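Local coordinates for protein transcriptional regulator, LacI family (Lactobacillus brevis, PDB 3JY6) that probably acts as a DNA-binding transcription factor of the LacI family, recognising regulatory DNA and sensing an effector through a periplasmic-binding-protein-like domain, at residues Val127-Glu132 against Leu156-Ser161; Phe216-Phe221 against Leu231-Pro236. All coordinates share one frame; numbering follows the deposited sequence.

Both contacts belong to the periplasmic-binding-protein-like part of the chain. Their centres lie 19 Å apart and their nearest atoms about 8 Å apart, so they do not touch. They come in series: 127-132 meets 156-161 before 216-221 meets 231-236. Contact 1 joins strands 125-131 and 152-158 at one side of the four-stranded parallel sheet. Strand 183-187 separates strand 125-131 from strand 211-215, the opposite outer strand. Contact 2 lies just beyond that outer strand, where the following loop meets strand 231-233. Helix 190-196 touches both contacts. One contact thus builds the sheet at one border, and the other continues the chain from its far border.

Contact 1 (Val127-Glu132 against Leu156-Ser161); sequences VVLTSE and LEVSES
Leu129, Thr130 and Ser131 pair in parallel with Leu156, Glu157 and Val158. Three backbone bonds hold the strands. Leu156 N to Val128 O and Val158 N to Thr130 O are both short, at 2.7 Å; Thr130 N to Leu156 O lies between them. Beyond them, Glu132 N makes a weak bond to Val158 O as the strands end. CA-H...O contacts from Glu157 to Thr130 O and from Ser131 to Val158 O supplement this pairing.

The apolar contact lies on the face that carries Leu129, Leu156 and Val158. With chi1 at 179°, the Leu129 chain swings away from its own N and brings CD1 toward the neighbouring strand. There Leu129 CD1 meets Leu156 CG at 3.8 Å and Val158 CG2 at 3.7 Å. Helix 165-177 packs on Leu156 and Val158, and Trp192 covers Leu129 and Val158. On the other face, Thr130 and Glu157 run side by side and point the same way. Thr130 OG1 donates to the carbonyl of the next residue, Ser131 O, at 2.8 Å, in the carbonyl plane and on a lone pair.

Polar side chains gather at the C-terminal ends of the strands. Ser131 OG donates to Glu160 OE2 at 2.7 Å, meeting it on the anti side and 35° out of the carboxylate plane. Ser131 OG also bonds Trp192 NE1. Glu160 forms salt bridges with Arg139, Lys189 and Arg191, which probably stabilise its negative charge. Ser159 OG donates a hydrogen bond to Glu132 OE2 at 3.0 Å, from above the carboxylate plane. Glu157 OE2 accepts a bond from Leu133 N.

Helix 137-147 connects the two strands. The arrangement is a beta-alpha-beta unit of the parallel alpha/beta fold found in periplasmic binding proteins and LacI-family regulators.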
ATOM      1  N   VAL A 127      14.030 -22.677   3.059  1.00 20.10           N
ATOM      2  CA  VAL A 127      14.674 -21.779   2.116  1.00 19.97           C
ATOM      3  C   VAL A 127      14.249 -20.382   2.523  1.00 20.31           C
ATOM      4  O   VAL A 127      13.110 -19.974   2.304  1.00 20.23           O
ATOM      5  CB  VAL A 127      14.223 -22.073   0.666  1.00 20.78           C
ATOM      6  CG1 VAL A 127      14.814 -21.037  -0.288  1.00 22.64           C
ATOM      7  CG2 VAL A 127      14.680 -23.467   0.253  1.00 20.96           C
ATOM      8  N   VAL A 128      15.174 -19.658   3.138  1.00 20.47           N
ATOM      9  CA  VAL A 128      14.910 -18.307   3.609  1.00 20.62           C
ATOM     10  C   VAL A 128      15.132 -17.266   2.513  1.00 22.58           C
ATOM     11  O   VAL A 128      16.209 -17.196   1.922  1.00 23.05           O
ATOM     12  CB  VAL A 128      15.829 -17.961   4.794  1.00 19.43           C
ATOM     13  CG1 VAL A 128      15.473 -16.594   5.341  1.00 20.78           C
ATOM     14  CG2 VAL A 128      15.726 -19.028   5.875  1.00 19.47           C
ATOM     15  N   LEU A 129      14.108 -16.465   2.238  1.00 22.34           N
ATOM     16  CA  LEU A 129      14.208 -15.402   1.239  1.00 23.21           C
ATOM     17  C   LEU A 129      14.146 -14.104   2.038  1.00 24.91           C
ATOM     18  O   LEU A 129      13.170 -13.866   2.762  1.00 24.99           O
ATOM     19  CB  LEU A 129      13.048 -15.478   0.250  1.00 19.93           C
ATOM     20  CG  LEU A 129      12.983 -14.417  -0.853  1.00 22.92           C
ATOM     21  CD1 LEU A 129      14.265 -14.435  -1.701  1.00 21.81           C
ATOM     22  CD2 LEU A 129      11.749 -14.678  -1.713  1.00 19.94           C
ATOM     23  N   THR A 130      15.165 -13.255   1.905  1.00 24.77           N
ATOM     24  CA  THR A 130      15.196 -12.029   2.703  1.00 25.41           C
ATOM     25  C   THR A 130      16.000 -10.860   2.124  1.00 27.72           C
ATOM     26  O   THR A 130      16.776 -11.013   1.173  1.00 28.11           O
ATOM     27  CB  THR A 130      15.805 -12.346   4.091  1.00 23.03           C
ATOM     28  OG1 THR A 130      15.765 -11.191   4.928  1.00 24.90           O
ATOM     29  CG2 THR A 130      17.259 -12.766   3.935  1.00 23.06           C
ATOM     30  N   SER A 131      15.799  -9.681   2.705  1.00 27.76           N
ATOM     31  CA  SER A 131      16.581  -8.520   2.309  1.00 29.21           C
ATOM     32  C   SER A 131      17.846  -8.755   3.133  1.00 30.22           C
ATOM     33  O   SER A 131      17.803  -9.490   4.116  1.00 29.10           O
ATOM     34  CB  SER A 131      15.908  -7.217   2.735  1.00 27.59           C
ATOM     35  OG  SER A 131      14.695  -7.021   2.027  1.00 28.75           O
ATOM     36  N   GLU A 132      18.962  -8.149   2.746  1.00 32.06           N
ATOM     37  CA  GLU A 132      20.222  -8.348   3.458  1.00 34.90           C
ATOM     38  C   GLU A 132      20.125  -8.368   4.984  1.00 35.75           C
ATOM     39  O   GLU A 132      19.639  -7.418   5.603  1.00 35.44           O
ATOM     40  CB  GLU A 132      21.237  -7.302   2.993  1.00 37.41           C
ATOM     41  CG  GLU A 132      21.614  -7.481   1.526  1.00 41.77           C
ATOM     42  CD  GLU A 132      22.596  -6.436   1.034  1.00 45.16           C
ATOM     43  OE1 GLU A 132      23.692  -6.317   1.632  1.00 46.48           O
ATOM     44  OE2 GLU A 132      22.271  -5.737   0.050  1.00 44.66           O
ATOM     45  N   LEU A 156      18.703 -16.892   0.952  1.00 32.06           N
ATOM     46  CA  LEU A 156      18.820 -16.121  -0.278  1.00 31.88           C
ATOM     47  C   LEU A 156      18.578 -14.645  -0.011  1.00 32.68           C
ATOM     48  O   LEU A 156      17.433 -14.174   0.057  1.00 31.99           O
ATOM     49  CB  LEU A 156      17.840 -16.621  -1.342  1.00 30.91           C
ATOM     50  CG  LEU A 156      17.686 -15.743  -2.591  1.00 32.23           C
ATOM     51  CD1 LEU A 156      19.046 -15.308  -3.122  1.00 33.50           C
ATOM     52  CD2 LEU A 156      16.915 -16.499  -3.653  1.00 30.89           C
ATOM     53  N   GLU A 157      19.680 -13.924   0.140  1.00 33.31           N
ATOM     54  CA  GLU A 157      19.646 -12.497   0.390  1.00 33.27           C
ATOM     55  C   GLU A 157      19.427 -11.737  -0.907  1.00 34.44           C
ATOM     56  O   GLU A 157      20.030 -12.048  -1.937  1.00 33.68           O
ATOM     57  CB  GLU A 157      20.951 -12.072   1.049  1.00 33.55           C
ATOM     58  CG  GLU A 157      21.096 -12.641   2.444  1.00 34.29           C
ATOM     59  CD  GLU A 157      22.411 -12.287   3.092  1.00 36.54           C
ATOM     60  OE1 GLU A 157      23.396 -13.037   2.916  1.00 35.39           O
ATOM     61  OE2 GLU A 157      22.456 -11.245   3.780  1.00 37.32           O
ATOM     62  N   VAL A 158      18.534 -10.755  -0.843  1.00 34.58           N
ATOM     63  CA  VAL A 158      18.196  -9.913  -1.982  1.00 35.20           C
ATOM     64  C   VAL A 158      18.607  -8.498  -1.591  1.00 36.35           C
ATOM     65  O   VAL A 158      18.426  -8.090  -0.442  1.00 37.08           O
ATOM     66  CB  VAL A 158      16.675  -9.929  -2.256  1.00 35.66           C
ATOM     67  CG1 VAL A 158      16.354  -9.062  -3.453  1.00 36.11           C
ATOM     68  CG2 VAL A 158      16.197 -11.355  -2.496  1.00 35.90           C
ATOM     69  N   SER A 159      19.172  -7.754  -2.533  1.00 36.90           N
ATOM     70  CA  SER A 159      19.594  -6.382  -2.266  1.00 37.54           C
ATOM     71  C   SER A 159      18.480  -5.449  -2.727  1.00 37.28           C
ATOM     72  O   SER A 159      18.267  -5.278  -3.931  1.00 36.84           O
ATOM     73  CB  SER A 159      20.886  -6.066  -3.029  1.00 38.52           C
ATOM     74  OG  SER A 159      21.931  -6.959  -2.678  1.00 38.60           O
ATOM     75  N   GLU A 160      17.765  -4.853  -1.776  1.00 37.57           N
ATOM     76  CA  GLU A 160      16.663  -3.961  -2.125  1.00 38.74           C
ATOM     77  C   GLU A 160      17.097  -2.823  -3.046  1.00 38.90           C
ATOM     78  O   GLU A 160      16.290  -2.296  -3.809  1.00 39.14           O
ATOM     79  CB  GLU A 160      16.006  -3.396  -0.859  1.00 38.60           C
ATOM     80  CG  GLU A 160      15.209  -4.423  -0.063  1.00 40.71           C
ATOM     81  CD  GLU A 160      14.412  -3.796   1.071  1.00 43.96           C
ATOM     82  OE1 GLU A 160      13.683  -2.807   0.818  1.00 45.15           O
ATOM     83  OE2 GLU A 160      14.505  -4.291   2.214  1.00 43.57           O
ATOM     84  N   SER A 161      18.379  -2.468  -2.983  1.00 40.00           N
ATOM     85  CA  SER A 161      18.947  -1.397  -3.810  1.00 39.80           C
ATOM     86  C   SER A 161      19.154  -1.798  -5.264  1.00 39.85           C
ATOM     87  O   SER A 161      18.835  -1.036  -6.177  1.00 40.94           O
ATOM     88  CB  SER A 161      20.294  -0.951  -3.239  1.00 38.72           C
ATOM     89  OG  SER A 161      21.216  -2.032  -3.210  1.00 39.22           O
TER

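Contact 2 (Phe216-Phe221 against Leu231-Pro236); sequences FADTDF and LITQNP
Phe216 and Ile232 form the tightly packed part of the contact. Ile232 CD1 sits over one face of the Phe216 ring, 4.2 Å from its centroid and 18° off the normal, a CH-pi contact. Gln234 CG lies at the ring edge. Ile232 and Phe216 also touch Phe186 of strand 183-187, and Arg142 makes a cation-pi contact with the ring. Phe216 and Ile232 form a single backbone bridge. Ala217 N donates to Ile232 O at 3.0 Å (N-H...O 160°), and Ile232 also bonds the backbone of Gly215.

The partly exposed side, at Asp218 and Thr233, still packs closely, but its hydrogen bonds are weak. Asp218 CG lies anti to the carbonyl carbon (chi1 -65°), which carries OD1 to the turn after strand 231-233. Asp218 OD1 accepts weak bonds from Gln234 N at 2.8 Å and Asn235 N at 3.4 Å. Pro236 CD, at the start of helix 236-251, comes within 3.4 Å of Asp218 OD1. From this turn Gln234 NE2 bonds Asp92 and Thr105.

The Asp218 carboxylate only weakly bridges two peptide N-H groups, though the nearby helix start would probably favour its negative charge. The Phe216 side relies on apolar packing and backbone pairing.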
ATOM      1  N   PHE A 216       6.268 -13.510   6.634  1.00 17.60           N
ATOM      2  CA  PHE A 216       5.650 -12.414   7.370  1.00 18.70           C
ATOM      3  C   PHE A 216       4.937 -11.590   6.308  1.00 19.18           C
ATOM      4  O   PHE A 216       5.582 -11.006   5.434  1.00 19.29           O
ATOM      5  CB  PHE A 216       6.722 -11.583   8.072  1.00 18.22           C
ATOM      6  CG  PHE A 216       7.368 -12.288   9.229  1.00 19.20           C
ATOM      7  CD1 PHE A 216       7.032 -11.952  10.538  1.00 18.02           C
ATOM      8  CD2 PHE A 216       8.308 -13.297   9.012  1.00 17.91           C
ATOM      9  CE1 PHE A 216       7.621 -12.611  11.620  1.00 18.54           C
ATOM     10  CE2 PHE A 216       8.898 -13.957  10.082  1.00 17.32           C
ATOM     11  CZ  PHE A 216       8.556 -13.614  11.390  1.00 16.89           C
ATOM     12  N   ALA A 217       3.608 -11.568   6.379  1.00 20.33           N
ATOM     13  CA  ALA A 217       2.784 -10.848   5.420  1.00 22.00           C
ATOM     14  C   ALA A 217       1.423 -10.558   6.037  1.00 24.24           C
ATOM     15  O   ALA A 217       0.848 -11.415   6.696  1.00 23.44           O
ATOM     16  CB  ALA A 217       2.609 -11.691   4.162  1.00 25.07           C
ATOM     17  N   ASP A 218       0.903  -9.355   5.816  1.00 26.17           N
ATOM     18  CA  ASP A 218      -0.391  -8.993   6.381  1.00 28.73           C
ATOM     19  C   ASP A 218      -1.485  -8.747   5.339  1.00 30.66           C
ATOM     20  O   ASP A 218      -2.671  -8.747   5.671  1.00 29.52           O
ATOM     21  CB  ASP A 218      -0.226  -7.778   7.300  1.00 29.41           C
ATOM     22  CG  ASP A 218       0.628  -8.090   8.528  1.00 33.15           C
ATOM     23  OD1 ASP A 218       0.128  -8.786   9.445  1.00 35.02           O
ATOM     24  OD2 ASP A 218       1.803  -7.656   8.573  1.00 32.40           O
ATOM     25  N   THR A 219      -1.088  -8.559   4.085  1.00 32.90           N
ATOM     26  CA  THR A 219      -2.039  -8.324   3.013  1.00 37.00           C
ATOM     27  C   THR A 219      -2.995  -9.512   2.834  1.00 38.51           C
ATOM     28  O   THR A 219      -2.577 -10.670   2.868  1.00 39.04           O
ATOM     29  CB  THR A 219      -1.317  -8.083   1.697  1.00 38.52           C
ATOM     30  OG1 THR A 219      -0.697  -6.788   1.692  1.00 39.49           O
ATOM     31  CG2 THR A 219      -2.291  -8.163   0.612  1.00 40.64           C
ATOM     32  N   ASP A 220      -4.273  -9.218   2.614  1.00 40.74           N
ATOM     33  CA  ASP A 220      -5.281 -10.260   2.458  1.00 42.38           C
ATOM     34  C   ASP A 220      -5.253 -10.989   1.130  1.00 43.19           C
ATOM     35  O   ASP A 220      -5.314 -12.211   1.083  1.00 43.69           O
ATOM     36  CB  ASP A 220      -6.687  -9.680   2.588  1.00 45.06           C
ATOM     37  CG  ASP A 220      -6.821  -8.684   3.710  1.00 46.93           C
ATOM     38  OD1 ASP A 220      -6.691  -9.084   4.883  1.00 47.66           O
ATOM     39  OD2 ASP A 220      -7.067  -7.492   3.417  1.00 48.64           O
ATOM     40  N   PHE A 221      -5.190 -10.253   0.030  1.00 43.19           N
ATOM     41  CA  PHE A 221      -5.248 -10.968  -1.241  1.00 41.85           C
ATOM     42  C   PHE A 221      -4.295 -12.144  -1.453  1.00 41.31           C
ATOM     43  O   PHE A 221      -4.588 -13.036  -2.247  1.00 42.14           O
ATOM     44  CB  PHE A 221      -5.189  -9.989  -2.416  1.00 42.43           C
ATOM     45  CG  PHE A 221      -4.027  -9.072  -2.377  1.00 41.42           C
ATOM     46  CD1 PHE A 221      -2.808  -9.476  -2.917  1.00 41.33           C
ATOM     47  CD2 PHE A 221      -4.159  -7.792  -1.843  1.00 40.07           C
ATOM     48  CE1 PHE A 221      -1.697  -8.633  -2.923  1.00 42.53           C
ATOM     49  CE2 PHE A 221      -3.065  -6.920  -1.830  1.00 39.41           C
ATOM     50  CZ  PHE A 221      -1.819  -7.341  -2.386  1.00 40.46           C
ATOM     51  N   LEU A 231       0.266 -18.098   6.739  1.00 21.74           N
ATOM     52  CA  LEU A 231       1.176 -16.970   6.976  1.00 20.96           C
ATOM     53  C   LEU A 231       1.251 -16.356   8.368  1.00 21.33           C
ATOM     54  O   LEU A 231       0.383 -16.564   9.223  1.00 19.93           O
ATOM     55  CB  LEU A 231       0.844 -15.852   5.992  1.00 21.19           C
ATOM     56  CG  LEU A 231       0.596 -16.308   4.519  1.00 22.66           C
ATOM     57  CD1 LEU A 231      -0.182 -15.171   3.830  1.00 22.30           C
ATOM     58  CD2 LEU A 231       1.939 -16.686   3.789  1.00 21.13           C
ATOM     59  N   ILE A 232       2.310 -15.582   8.598  1.00 20.65           N
ATOM     60  CA  ILE A 232       2.488 -14.925   9.891  1.00 21.06           C
ATOM     61  C   ILE A 232       2.138 -13.444   9.796  1.00 20.60           C
ATOM     62  O   ILE A 232       2.719 -12.712   8.997  1.00 19.28           O
ATOM     63  CB  ILE A 232       3.929 -15.037  10.406  1.00 22.24           C
ATOM     64  CG1 ILE A 232       4.382 -16.491  10.379  1.00 23.72           C
ATOM     65  CG2 ILE A 232       3.984 -14.533  11.858  1.00 22.21           C
ATOM     66  CD1 ILE A 232       5.894 -16.645  10.399  1.00 27.47           C
ATOM     67  N   THR A 233       1.181 -13.001  10.603  1.00 19.32           N
ATOM     68  CA  THR A 233       0.780 -11.601  10.556  1.00 20.80           C
ATOM     69  C   THR A 233       1.315 -10.871  11.763  1.00 19.27           C
ATOM     70  O   THR A 233       1.284 -11.401  12.867  1.00 17.53           O
ATOM     71  CB  THR A 233      -0.758 -11.425  10.539  1.00 23.87           C
ATOM     72  OG1 THR A 233      -1.307 -11.860  11.792  1.00 26.30           O
ATOM     73  CG2 THR A 233      -1.379 -12.252   9.420  1.00 26.36           C
ATOM     74  N   GLN A 234       1.817  -9.658  11.543  1.00 18.64           N
ATOM     75  CA  GLN A 234       2.337  -8.839  12.635  1.00 18.99           C
ATOM     76  C   GLN A 234       1.293  -7.965  13.329  1.00 18.34           C
ATOM     77  O   GLN A 234       1.589  -7.397  14.374  1.00 17.29           O
ATOM     78  CB  GLN A 234       3.454  -7.936  12.133  1.00 19.26           C
ATOM     79  CG  GLN A 234       4.827  -8.537  12.218  1.00 18.64           C
ATOM     80  CD  GLN A 234       5.871  -7.606  11.651  1.00 18.46           C
ATOM     81  OE1 GLN A 234       6.055  -7.513  10.429  1.00 16.47           O
ATOM     82  NE2 GLN A 234       6.554  -6.889  12.534  1.00 16.19           N
ATOM     83  N   ASN A 235       0.086  -7.862  12.761  1.00 18.30           N
ATOM     84  CA  ASN A 235      -0.977  -7.033  13.344  1.00 18.77           C
ATOM     85  C   ASN A 235      -0.530  -5.559  13.311  1.00 17.46           C
ATOM     86  O   ASN A 235      -0.566  -4.881  14.329  1.00 17.32           O
ATOM     87  CB  ASN A 235      -1.217  -7.413  14.818  1.00 21.44           C
ATOM     88  CG  ASN A 235      -2.027  -8.685  14.989  1.00 27.70           C
ATOM     89  OD1 ASN A 235      -1.858  -9.420  15.976  1.00 30.06           O
ATOM     90  ND2 ASN A 235      -2.928  -8.942  14.053  1.00 29.41           N
ATOM     91  N   PRO A 236      -0.110  -5.053  12.146  1.00 16.62           N
ATOM     92  CA  PRO A 236       0.338  -3.656  12.046  1.00 17.49           C
ATOM     93  C   PRO A 236      -0.630  -2.588  12.561  1.00 17.12           C
ATOM     94  O   PRO A 236      -0.204  -1.585  13.144  1.00 14.12           O
ATOM     95  CB  PRO A 236       0.655  -3.496  10.559  1.00 18.62           C
ATOM     96  CG  PRO A 236      -0.251  -4.512   9.906  1.00 20.96           C
ATOM     97  CD  PRO A 236      -0.127  -5.695  10.823  1.00 16.57           C
TER